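PDB 2OXB: beta-fructofuranosidase, insoluble isoenzyme CWINV1 from Arabidopsis thaliana, which hydrolyses sucrose and 1-kestose, and to a lesser extent neokestose and levan, as a cell-wall beta-fructofuranosidase of glycoside hydrolase family 32. Local coordinates for residues P391-I394 with C395-N399; S297-V300 with E301-V304; T95-D98 with P99-Q103; T83-P86 with N87-V91; F219-P222 with N223-L226. The protein carries 1 engineered substitution. One frame throughout, in Å; residues are numbered along the deposited sequence.

Contact 1 (P391-I394 with C395-N399); sequences PQLI and CSKMN
P391 and C395 begin the backbone bonding of the short helix 391-397, with C395 N donating to P391 O at 3.1 Å and an N-H...O angle of 163°. Three more bonds of the same i to i+4 kind follow: S396 N to Q392 O, K397 N to L393 O and M398 N to I394 O, each 3.0 Å long. K397 N also turns weakly to I394 O, and a water donates to that carbonyl while giving a second bond, 2.8 Å long, to M398 O beyond the last turn. Among the side chains, L393 and K397 run side by side on the exposed face. Three successive bends in the lysine, at chi2, chi3 and chi4, curl it back until NZ sits 3.7 Å from L393 CG. The sulfur of C395 points back along the helix, anti to its carbonyl carbon (chi1 -64°), and SG comes to 3.6 Å from P391 O. There it forms the disulfide with C444, while I394 and M398 both rest on W388. The chemistry is divided accordingly: main-chain bonds hold the turns, and a covalent link fastens this short helix to strand 439-446.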
loop_
_atom_site.group_PDB
_atom_site.type_symbol
_atom_site.label_atom_id
_atom_site.label_comp_id
_atom_site.label_asym_id
_atom_site.label_seq_id
_atom_site.Cartn_x
_atom_site.Cartn_y
_atom_site.Cartn_z
ATOM N N PRO A 391 -18.119 -4.374 -0.044
ATOM C CA PRO A 391 -17.595 -4.752 1.277
ATOM C C PRO A 391 -17.741 -3.593 2.256
ATOM O O PRO A 391 -18.455 -3.689 3.252
ATOM C CB PRO A 391 -16.125 -5.067 0.994
ATOM C CG PRO A 391 -16.110 -5.459 -0.439
ATOM C CD PRO A 391 -17.069 -4.486 -1.070
ATOM N N GLN A 392 -17.040 -2.506 1.948
ATOM C CA GLN A 392 -17.041 -1.271 2.730
ATOM C C GLN A 392 -18.470 -0.910 3.194
ATOM O O GLN A 392 -18.709 -0.690 4.384
ATOM C CB GLN A 392 -16.444 -0.144 1.859
ATOM C CG GLN A 392 -16.280 1.222 2.522
ATOM C CD GLN A 392 -15.761 2.310 1.569
ATOM O OE1 GLN A 392 -15.549 3.450 1.973
ATOM N NE2 GLN A 392 -15.559 1.955 0.307
ATOM N N LEU A 393 -19.407 -0.880 2.245
ATOM C CA LEU A 393 -20.805 -0.541 2.490
ATOM C C LEU A 393 -21.497 -1.424 3.512
ATOM O O LEU A 393 -22.330 -0.957 4.302
ATOM C CB LEU A 393 -21.604 -0.630 1.192
ATOM C CG LEU A 393 -22.571 0.509 0.868
ATOM C CD1 LEU A 393 -21.766 1.687 0.322
ATOM C CD2 LEU A 393 -23.589 0.036 -0.164
ATOM N N ILE A 394 -21.180 -2.708 3.490
ATOM C CA ILE A 394 -21.821 -3.601 4.427
ATOM C C ILE A 394 -21.291 -3.376 5.833
ATOM O O ILE A 394 -22.053 -3.403 6.787
ATOM C CB ILE A 394 -21.609 -5.076 4.058
ATOM C CG1 ILE A 394 -21.662 -5.270 2.544
ATOM C CG2 ILE A 394 -22.680 -5.902 4.720
ATOM C CD1 ILE A 394 -22.921 -4.707 1.909
ATOM N N CYS A 395 -19.985 -3.154 5.945
ATOM C CA CYS A 395 -19.350 -2.936 7.227
ATOM C C CYS A 395 -19.806 -1.632 7.838
ATOM O O CYS A 395 -19.777 -1.463 9.040
ATOM C CB CYS A 395 -17.837 -2.916 7.069
ATOM S SG CYS A 395 -17.094 -4.480 6.511
ATOM N N SER A 396 -20.218 -0.704 6.994
ATOM C CA SER A 396 -20.691 0.593 7.459
ATOM C C SER A 396 -22.179 0.584 7.835
ATOM O O SER A 396 -22.594 1.346 8.705
ATOM C CB SER A 396 -20.441 1.663 6.385
ATOM O OG SER A 396 -19.125 2.149 6.440
ATOM N N LYS A 397 -22.964 -0.267 7.169
ATOM C CA LYS A 397 -24.410 -0.394 7.399
ATOM C C LYS A 397 -24.682 -1.326 8.585
ATOM O O LYS A 397 -25.765 -1.320 9.170
ATOM C CB LYS A 397 -25.094 -0.932 6.126
ATOM C CG LYS A 397 -26.367 -0.202 5.699
ATOM C CD LYS A 397 -26.142 1.301 5.452
ATOM C CE LYS A 397 -25.106 1.550 4.373
ATOM N NZ LYS A 397 -25.468 0.827 3.125
ATOM N N MET A 398 -23.698 -2.149 8.922
ATOM C CA MET A 398 -23.818 -3.059 10.058
ATOM C C MET A 398 -22.605 -2.855 10.955
ATOM O O MET A 398 -21.543 -3.438 10.732
ATOM C CB MET A 398 -23.898 -4.518 9.595
ATOM C CG MET A 398 -25.259 -4.906 9.045
ATOM S SD MET A 398 -25.324 -6.599 8.475
ATOM C CE MET A 398 -26.542 -7.302 9.566
ATOM N N ASN A 399 -22.763 -1.993 11.953
ATOM C CA ASN A 399 -21.676 -1.740 12.873
ATOM C C ASN A 399 -21.339 -3.012 13.653
ATOM O O ASN A 399 -21.821 -4.105 13.330
ATOM C CB ASN A 399 -22.002 -0.572 13.830
ATOM C CG ASN A 399 -23.415 -0.622 14.382
ATOM O OD1 ASN A 399 -24.398 -0.614 13.631
ATOM N ND2 ASN A 399 -23.527 -0.652 15.702
HETATM O O HOH W 1 -20.604 -5.402 8.972
#

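Contact 2 (S297-V300 with E301-V304); sequences SSSV and EDDV
S298 and D303 bring their polar ends together on the inner side of the turn that starts helix 300-306. S298 OG lies 3.0 Å from D303 OD1, but at an angle too poor for a hydrogen bond; K306 is the group common to both, bonded to S298 OG and more distantly paired, as a weak ion pair, with D303 OD1. The hydroxyl reaches this place from between the backbone N and carbonyl carbon of S298 (chi1 76°), and S298 CB packs 4.0 Å from D302 CB. S299 occupies the N-cap position. Its carbonyl O takes a weak bond of 3.4 Å from D303 N and also faces D302 N, whose position is less certain. A firmer helical bond runs from V304 N to V300 O, 2.9 Å and 156°. The outer side is looser: V300 CG1 and V304 CG2 meet at 4.0 Å as the two exposed valines cross. V300 also lies about 5 Å, side chain to sugar, from an N-acetylglucosamine. On the buried side D303 is about 5 Å, side chain to side chain, from the substrate-binding W16. D302 makes its strongest polar contact with K453, a salt bridge into the C-terminal region. Three acidic residues in succession at the start of a helix would probably interact favourably with its dipole; K453 pairs with D302, and K306 only weakly with D303.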
loop_
_atom_site.group_PDB
_atom_site.type_symbol
_atom_site.label_atom_id
_atom_site.label_comp_id
_atom_site.label_asym_id
_atom_site.label_seq_id
_atom_site.Cartn_x
_atom_site.Cartn_y
_atom_site.Cartn_z
ATOM N N SER A 297 -5.422 10.440 8.982
ATOM C CA SER A 297 -6.851 10.534 9.322
ATOM C C SER A 297 -7.212 11.628 10.332
ATOM O O SER A 297 -8.372 11.758 10.719
ATOM C CB SER A 297 -7.372 9.188 9.853
ATOM O OG SER A 297 -7.580 8.239 8.817
ATOM N N SER A 298 -6.225 12.406 10.764
ATOM C CA SER A 298 -6.469 13.481 11.724
ATOM C C SER A 298 -6.666 14.783 10.976
ATOM O O SER A 298 -6.114 14.982 9.896
ATOM C CB SER A 298 -5.284 13.642 12.670
ATOM O OG SER A 298 -4.217 14.299 12.014
ATOM N N SER A 299 -7.449 15.677 11.558
ATOM C CA SER A 299 -7.701 16.960 10.933
ATOM C C SER A 299 -6.382 17.707 10.755
ATOM O O SER A 299 -5.460 17.547 11.543
ATOM C CB SER A 299 -8.654 17.784 11.801
ATOM O OG SER A 299 -7.978 18.285 12.942
ATOM N N VAL A 300 -6.311 18.525 9.714
ATOM C CA VAL A 300 -5.121 19.304 9.422
ATOM C C VAL A 300 -4.736 20.159 10.611
ATOM O O VAL A 300 -3.554 20.347 10.888
ATOM C CB VAL A 300 -5.352 20.227 8.212
ATOM C CG1 VAL A 300 -4.095 21.035 7.906
ATOM C CG2 VAL A 300 -5.771 19.388 7.012
ATOM N N GLU A 301 -5.728 20.692 11.308
ATOM C CA GLU A 301 -5.440 21.517 12.469
ATOM C C GLU A 301 -4.502 20.726 13.399
ATOM O O GLU A 301 -3.747 21.302 14.177
ATOM C CB GLU A 301 -6.761 21.919 13.158
ATOM C CG GLU A 301 -6.623 22.575 14.538
ATOM C CD GLU A 301 -7.715 23.603 14.834
ATOM O OE1 GLU A 301 -7.533 24.780 14.446
ATOM O OE2 GLU A 301 -8.750 23.242 15.446
ATOM N N ASP A 302 -4.534 19.399 13.286
ATOM C CA ASP A 302 -3.675 18.547 14.097
ATOM C C ASP A 302 -2.277 18.433 13.497
ATOM O O ASP A 302 -1.277 18.522 14.215
ATOM C CB ASP A 302 -4.281 17.151 14.254
ATOM C CG ASP A 302 -4.978 16.976 15.586
ATOM O OD1 ASP A 302 -4.314 17.209 16.632
ATOM O OD2 ASP A 302 -6.181 16.604 15.596
ATOM N N ASP A 303 -2.203 18.233 12.185
ATOM C CA ASP A 303 -0.914 18.115 11.520
ATOM C C ASP A 303 -0.119 19.374 11.818
ATOM O O ASP A 303 1.111 19.341 11.927
ATOM C CB ASP A 303 -1.078 17.987 10.000
ATOM C CG ASP A 303 -1.992 16.838 9.589
ATOM O OD1 ASP A 303 -2.300 15.966 10.436
ATOM O OD2 ASP A 303 -2.393 16.814 8.405
ATOM N N VAL A 304 -0.832 20.488 11.952
ATOM C CA VAL A 304 -0.178 21.758 12.228
ATOM C C VAL A 304 0.240 21.816 13.696
ATOM O O VAL A 304 1.251 22.428 14.048
ATOM C CB VAL A 304 -1.116 22.956 11.898
ATOM C CG1 VAL A 304 -0.353 24.267 11.995
ATOM C CG2 VAL A 304 -1.696 22.794 10.515
#

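Contact 3 (T95-D98 with P99-Q103); sequences TGID and PKNQQ
D98 OD1 is gripped by two backbone amides of the following turn. K100 N donates at 3.2 Å, from the anti side and 33° out of the carboxylate plane, while Q102 N adds a weak bond of 3.4 Å. The other oxygen, OD2, takes Q102 NE2 at 2.9 Å on its syn side; it lies almost within the plane of that amide, although amide and carboxylate are turned 67° apart. The aspartate CG sits between its own N and carbonyl carbon (chi1 56°), bringing the carboxylate under the turn. With an alanine in place of D98, the K100 amide would probably be left without its acceptor and the side-chain amide of Q102 set free to turn. Behind the turn I97 and Q103 form an antiparallel non-hydrogen-bonded pair, side chains alongside, I97 CD1 at 4.1 Å from Q103 CG. T95 CG2 crosses to within 3.8 Å of Q103 CB. T95 OG1 bonds to D145 N and Q103 OE1 to F143 N, and Q103 packs on the substrate-binding W78 and R144. An Asx turn thus heads a beta hairpin joining strands 93-97 and 103-110, inner strands of one four-stranded blade of the family 32 beta-propeller, beside the sucrose site.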
loop_
_atom_site.group_PDB
_atom_site.type_symbol
_atom_site.label_atom_id
_atom_site.label_comp_id
_atom_site.label_asym_id
_atom_site.label_seq_id
_atom_site.Cartn_x
_atom_site.Cartn_y
_atom_site.Cartn_z
ATOM N N THR A 95 9.005 13.811 -12.246
ATOM C CA THR A 95 8.230 14.904 -12.820
ATOM C C THR A 95 8.541 16.234 -12.143
ATOM O O THR A 95 8.250 16.422 -10.966
ATOM C CB THR A 95 6.695 14.665 -12.652
ATOM O OG1 THR A 95 6.351 13.340 -13.077
ATOM C CG2 THR A 95 5.895 15.682 -13.481
ATOM N N GLY A 96 9.126 17.159 -12.894
ATOM C CA GLY A 96 9.420 18.471 -12.349
ATOM C C GLY A 96 8.444 19.492 -12.921
ATOM O O GLY A 96 7.781 19.237 -13.926
ATOM N N ILE A 97 8.338 20.653 -12.291
ATOM C CA ILE A 97 7.438 21.683 -12.787
ATOM C C ILE A 97 8.312 22.843 -13.252
ATOM O O ILE A 97 8.995 23.466 -12.437
ATOM C CB ILE A 97 6.479 22.182 -11.674
ATOM C CG1 ILE A 97 6.071 21.021 -10.762
ATOM C CG2 ILE A 97 5.241 22.823 -12.302
ATOM C CD1 ILE A 97 5.385 19.864 -11.492
ATOM N N ASP A 98 8.301 23.124 -14.555
ATOM C CA ASP A 98 9.113 24.208 -15.110
ATOM C C ASP A 98 8.546 25.606 -14.808
ATOM O O ASP A 98 7.435 25.733 -14.272
ATOM C CB ASP A 98 9.292 24.024 -16.621
ATOM C CG ASP A 98 7.976 23.921 -17.369
ATOM O OD1 ASP A 98 7.005 24.610 -16.998
ATOM O OD2 ASP A 98 7.936 23.148 -18.346
ATOM N N PRO A 99 9.297 26.673 -15.157
ATOM C CA PRO A 99 8.859 28.049 -14.903
ATOM C C PRO A 99 7.464 28.454 -15.331
ATOM O O PRO A 99 6.959 29.485 -14.899
ATOM C CB PRO A 99 9.952 28.891 -15.554
ATOM C CG PRO A 99 10.543 27.990 -16.571
ATOM C CD PRO A 99 10.587 26.671 -15.869
ATOM N N LYS A 100 6.836 27.660 -16.182
ATOM C CA LYS A 100 5.485 27.987 -16.604
ATOM C C LYS A 100 4.558 26.869 -16.176
ATOM O O LYS A 100 3.802 26.329 -16.980
ATOM C CB LYS A 100 5.406 28.206 -18.125
ATOM C CG LYS A 100 5.838 27.026 -18.988
ATOM C CD LYS A 100 5.619 27.326 -20.489
ATOM C CE LYS A 100 6.319 26.301 -21.407
ATOM N NZ LYS A 100 6.105 26.560 -22.869
ATOM N N ASN A 101 4.654 26.503 -14.904
ATOM C CA ASN A 101 3.814 25.462 -14.325
ATOM C C ASN A 101 3.232 24.405 -15.276
ATOM O O ASN A 101 2.034 24.415 -15.559
ATOM C CB ASN A 101 2.684 26.138 -13.545
ATOM C CG ASN A 101 3.136 26.619 -12.176
ATOM O OD1 ASN A 101 3.219 25.832 -11.228
ATOM N ND2 ASN A 101 3.444 27.908 -12.068
ATOM N N GLN A 102 4.073 23.497 -15.767
ATOM C CA GLN A 102 3.611 22.434 -16.660
ATOM C C GLN A 102 4.434 21.168 -16.431
ATOM O O GLN A 102 5.658 21.163 -16.565
ATOM C CB GLN A 102 3.687 22.878 -18.131
ATOM C CG GLN A 102 4.951 22.473 -18.877
ATOM C CD GLN A 102 5.038 23.081 -20.274
ATOM O OE1 GLN A 102 4.046 23.153 -20.999
ATOM N NE2 GLN A 102 6.236 23.498 -20.661
ATOM N N GLN A 103 3.743 20.095 -16.070
ATOM C CA GLN A 103 4.378 18.819 -15.775
ATOM C C GLN A 103 5.274 18.195 -16.824
ATOM O O GLN A 103 4.805 17.528 -17.756
ATOM C CB GLN A 103 3.322 17.811 -15.368
ATOM C CG GLN A 103 2.750 18.113 -14.027
ATOM C CD GLN A 103 1.373 17.577 -13.898
ATOM O OE1 GLN A 103 1.080 16.487 -14.392
ATOM N NE2 GLN A 103 0.501 18.324 -13.223
#

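Contact 4 (T83-P86 with N87-V91); sequences TILP and NGKPV
L85 and K89 lie side by side and point the same way, the leucine CD2 against the aliphatic part of the lysine at 3.4 Å from CG. V91 comes to the same methyl at about a right angle and straddles it, its CG1 3.4 Å from L85 CD2 and its CG2 at the same distance. The leucine CG is anti to its carbonyl carbon (chi1 -81°), which lays the isobutyl group along the facing arm instead of out over the turn. K89 sends its amine on toward E109, a long and weak ion pair. Cut back to an alanine, L85 would probably leave a gap between the lysine stem and the two valine methyls, which would lose their shared partner. The backbones beneath form a beta hairpin that leads from strand 77-81 to strand 93-97 within one propeller blade. L85 N donates to K89 O at 2.6 Å and 153°, and V91 N closes a weak bond of 3.4 Å on T83 O. That carbonyl is also met by the CA-H of P90, with CA 3.5 Å from T83 O. Round the end, L85-P86-N87-G88 is a beta turn: G88 N reaches L85 O at 2.7 Å, nearly straight but tilted from the carbonyl plane. G88 has a positive phi, at which a CB would press on the carbonyl before it. P86 and N87 run alongside each other on the outer curve. On the opposite face from L85, I84 packs on M24 and P90 on Y26, both of strand 15-26. T83 OG1 bonds with A149 N, and T83 rests, like P86, on W157.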
loop_
_atom_site.group_PDB
_atom_site.type_symbol
_atom_site.label_atom_id
_atom_site.label_comp_id
_atom_site.label_asym_id
_atom_site.label_seq_id
_atom_site.Cartn_x
_atom_site.Cartn_y
_atom_site.Cartn_z
ATOM N N THR A 83 15.081 3.037 -12.176
ATOM C CA THR A 83 15.244 1.845 -13.007
ATOM C C THR A 83 16.635 1.263 -12.756
ATOM O O THR A 83 17.572 2.012 -12.468
ATOM C CB THR A 83 15.105 2.211 -14.529
ATOM O OG1 THR A 83 13.794 2.736 -14.789
ATOM C CG2 THR A 83 15.344 0.995 -15.407
ATOM N N ILE A 84 16.774 -0.061 -12.834
ATOM C CA ILE A 84 18.092 -0.688 -12.642
ATOM C C ILE A 84 18.665 -0.963 -14.029
ATOM O O ILE A 84 18.215 -1.885 -14.720
ATOM C CB ILE A 84 18.019 -2.049 -11.859
ATOM C CG1 ILE A 84 17.279 -1.867 -10.518
ATOM C CG2 ILE A 84 19.430 -2.573 -11.578
ATOM C CD1 ILE A 84 17.861 -0.759 -9.628
ATOM N N LEU A 85 19.641 -0.161 -14.439
ATOM C CA LEU A 85 20.255 -0.332 -15.752
ATOM C C LEU A 85 20.935 -1.705 -15.863
ATOM O O LEU A 85 21.510 -2.193 -14.888
ATOM C CB LEU A 85 21.276 0.792 -16.030
ATOM C CG LEU A 85 20.889 2.210 -16.526
ATOM C CD1 LEU A 85 19.873 2.130 -17.665
ATOM C CD2 LEU A 85 20.333 3.032 -15.406
ATOM N N PRO A 86 20.874 -2.341 -17.056
ATOM C CA PRO A 86 21.455 -3.658 -17.361
ATOM C C PRO A 86 22.957 -3.727 -17.165
ATOM O O PRO A 86 23.665 -4.318 -17.978
ATOM C CB PRO A 86 21.079 -3.866 -18.817
ATOM C CG PRO A 86 21.211 -2.497 -19.355
ATOM C CD PRO A 86 20.449 -1.691 -18.308
ATOM N N ASN A 87 23.428 -3.110 -16.089
ATOM C CA ASN A 87 24.835 -3.102 -15.763
ATOM C C ASN A 87 24.994 -2.825 -14.285
ATOM O O ASN A 87 26.092 -2.907 -13.739
ATOM C CB ASN A 87 25.593 -2.070 -16.619
ATOM C CG ASN A 87 24.823 -0.765 -16.814
ATOM O OD1 ASN A 87 23.620 -0.773 -17.062
ATOM N ND2 ASN A 87 25.525 0.360 -16.728
ATOM N N GLY A 88 23.877 -2.528 -13.627
ATOM C CA GLY A 88 23.910 -2.251 -12.196
ATOM C C GLY A 88 23.881 -0.769 -11.843
ATOM O O GLY A 88 24.137 -0.396 -10.701
ATOM N N LYS A 89 23.579 0.075 -12.823
ATOM C CA LYS A 89 23.508 1.508 -12.605
ATOM C C LYS A 89 22.055 1.889 -12.313
ATOM O O LYS A 89 21.138 1.377 -12.944
ATOM C CB LYS A 89 24.046 2.243 -13.842
ATOM C CG LYS A 89 23.467 3.629 -14.111
ATOM C CD LYS A 89 23.652 4.586 -12.942
ATOM C CE LYS A 89 23.076 5.937 -13.280
ATOM N NZ LYS A 89 23.805 6.557 -14.433
ATOM N N PRO A 90 21.828 2.752 -11.306
ATOM C CA PRO A 90 20.474 3.191 -10.942
ATOM C C PRO A 90 20.201 4.658 -11.277
ATOM O O PRO A 90 20.835 5.545 -10.719
ATOM C CB PRO A 90 20.443 2.940 -9.444
ATOM C CG PRO A 90 21.808 3.395 -9.041
ATOM C CD PRO A 90 22.728 2.875 -10.143
ATOM N N VAL A 91 19.266 4.914 -12.185
ATOM C CA VAL A 91 18.926 6.292 -12.551
ATOM C C VAL A 91 17.581 6.669 -11.939
ATOM O O VAL A 91 17.069 5.947 -11.092
ATOM C CB VAL A 91 18.831 6.467 -14.083
ATOM C CG1 VAL A 91 20.206 6.385 -14.706
ATOM C CG2 VAL A 91 17.936 5.384 -14.671
#

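Contact 5 (F219-P222 with N223-L226); sequences FGEP and NEIL
The surface loop between strands 201-207 and 226-234 reverses the chain here, bringing E221 over E224 and L226. Its arms are 142° apart, and E221 CA stands 5.5 Å from E224 CA across a beta turn centred on P222 and N223. No hydrogen bond joins the two halves, so they are probably held mainly by partners outside. E221 starts toward the facing arm and bends at chi2 (90°), which carries its carboxylate across the end of L226; the closeness of this approach in the model is doubtful. L226 also packs on V214 and S218. E224 reaches out nearly extended, and its OE1 lies 3.9 Å from E221 OE2. These like charges would be expected to repel mildly, but the other oxygen of E224, OE2, is hydrogen-bonded to T207 OG1 at the end of the preceding strand. P222 and N223 run side by side over the outer curve, where both touch a crystal neighbour. On the return arm I225 makes backbone bonds with R208, next to strand 201-207. The arrangement is that of a projecting hairpin connection between antiparallel neighbours in a propeller blade, away from the annotated sites.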
loop_
_atom_site.group_PDB
_atom_site.type_symbol
_atom_site.label_atom_id
_atom_site.label_comp_id
_atom_site.label_asym_id
_atom_site.label_seq_id
_atom_site.Cartn_x
_atom_site.Cartn_y
_atom_site.Cartn_z
ATOM N N PHE A 219 10.676 -11.072 -20.425
ATOM C CA PHE A 219 9.745 -11.230 -21.545
ATOM C C PHE A 219 9.632 -12.661 -22.078
ATOM O O PHE A 219 10.612 -13.407 -22.101
ATOM C CB PHE A 219 10.146 -10.286 -22.680
ATOM C CG PHE A 219 11.561 -10.448 -23.112
ATOM C CD1 PHE A 219 11.908 -11.414 -24.053
ATOM C CD2 PHE A 219 12.564 -9.688 -22.522
ATOM C CE1 PHE A 219 13.236 -11.628 -24.397
ATOM C CE2 PHE A 219 13.894 -9.893 -22.855
ATOM C CZ PHE A 219 14.233 -10.869 -23.797
ATOM N N GLY A 220 8.419 -13.019 -22.500
ATOM C CA GLY A 220 8.131 -14.340 -23.038
ATOM C C GLY A 220 9.138 -15.475 -22.873
ATOM O O GLY A 220 9.908 -15.764 -23.794
ATOM N N GLU A 221 9.136 -16.130 -21.712
ATOM C CA GLU A 221 10.041 -17.258 -21.461
ATOM C C GLU A 221 9.255 -18.577 -21.640
ATOM O O GLU A 221 8.149 -18.721 -21.110
ATOM C CB GLU A 221 10.633 -17.178 -20.038
ATOM C CG GLU A 221 11.428 -15.897 -19.722
ATOM C CD GLU A 221 10.564 -14.781 -19.152
ATOM O OE1 GLU A 221 10.841 -13.599 -19.437
ATOM O OE2 GLU A 221 9.614 -15.081 -18.404
ATOM N N PRO A 222 9.811 -19.546 -22.400
ATOM C CA PRO A 222 9.189 -20.856 -22.670
ATOM C C PRO A 222 9.079 -21.803 -21.477
ATOM O O PRO A 222 8.296 -22.756 -21.490
ATOM C CB PRO A 222 10.067 -21.430 -23.781
ATOM C CG PRO A 222 11.414 -20.854 -23.464
ATOM C CD PRO A 222 11.092 -19.418 -23.120
ATOM N N ASN A 223 9.877 -21.539 -20.450
ATOM C CA ASN A 223 9.865 -22.358 -19.247
ATOM C C ASN A 223 8.997 -21.706 -18.162
ATOM O O ASN A 223 8.079 -22.341 -17.639
ATOM C CB ASN A 223 11.300 -22.576 -18.747
ATOM C CG ASN A 223 12.268 -21.521 -19.266
ATOM O OD1 ASN A 223 12.783 -21.615 -20.391
ATOM N ND2 ASN A 223 12.511 -20.499 -18.449
ATOM N N GLU A 224 9.281 -20.442 -17.837
ATOM C CA GLU A 224 8.519 -19.700 -16.821
ATOM C C GLU A 224 7.251 -19.095 -17.429
ATOM O O GLU A 224 7.215 -18.776 -18.617
ATOM C CB GLU A 224 9.397 -18.594 -16.189
ATOM C CG GLU A 224 8.658 -17.586 -15.292
ATOM C CD GLU A 224 9.586 -16.778 -14.363
ATOM O OE1 GLU A 224 10.590 -16.199 -14.835
ATOM O OE2 GLU A 224 9.297 -16.714 -13.149
ATOM N N ILE A 225 6.206 -18.961 -16.618
ATOM C CA ILE A 225 4.946 -18.386 -17.085
ATOM C C ILE A 225 4.721 -17.055 -16.370
ATOM O O ILE A 225 4.515 -17.019 -15.160
ATOM C CB ILE A 225 3.754 -19.334 -16.796
ATOM C CG1 ILE A 225 4.005 -20.711 -17.436
ATOM C CG2 ILE A 225 2.464 -18.733 -17.335
ATOM C CD1 ILE A 225 4.068 -20.700 -18.966
ATOM N N LEU A 226 4.780 -15.965 -17.130
ATOM C CA LEU A 226 4.598 -14.625 -16.584
ATOM C C LEU A 226 3.208 -14.034 -16.811
ATOM O O LEU A 226 2.476 -14.427 -17.726
ATOM C CB LEU A 226 5.634 -13.670 -17.185
ATOM C CG LEU A 226 7.083 -13.801 -16.722
ATOM C CD1 LEU A 226 7.977 -12.868 -17.540
ATOM C CD2 LEU A 226 7.165 -13.462 -15.231
#

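Overall arrangement
From the N terminus the five contacts come in series, none nested and none crossing. Contacts 4 and 3 follow each other closely: 83-91 closes the connection from strand 77-81 to 93-97, and 95-103 closes the next, to 103-110, so the two stand at opposite ends of one blade, centres about 26 Å apart. Contact 5 closes the loop into strand 226-234 of another blade, its centre about 23 Å from contact 4. Contact 2 starts helix 300-306 between strands 287-291 and 308-309, about 49 Å from contact 5 between centres and across the chain's centre. Contact 1 follows in the C-terminal beta-sandwich region, about 12 Å from contact 2 at the nearest atoms.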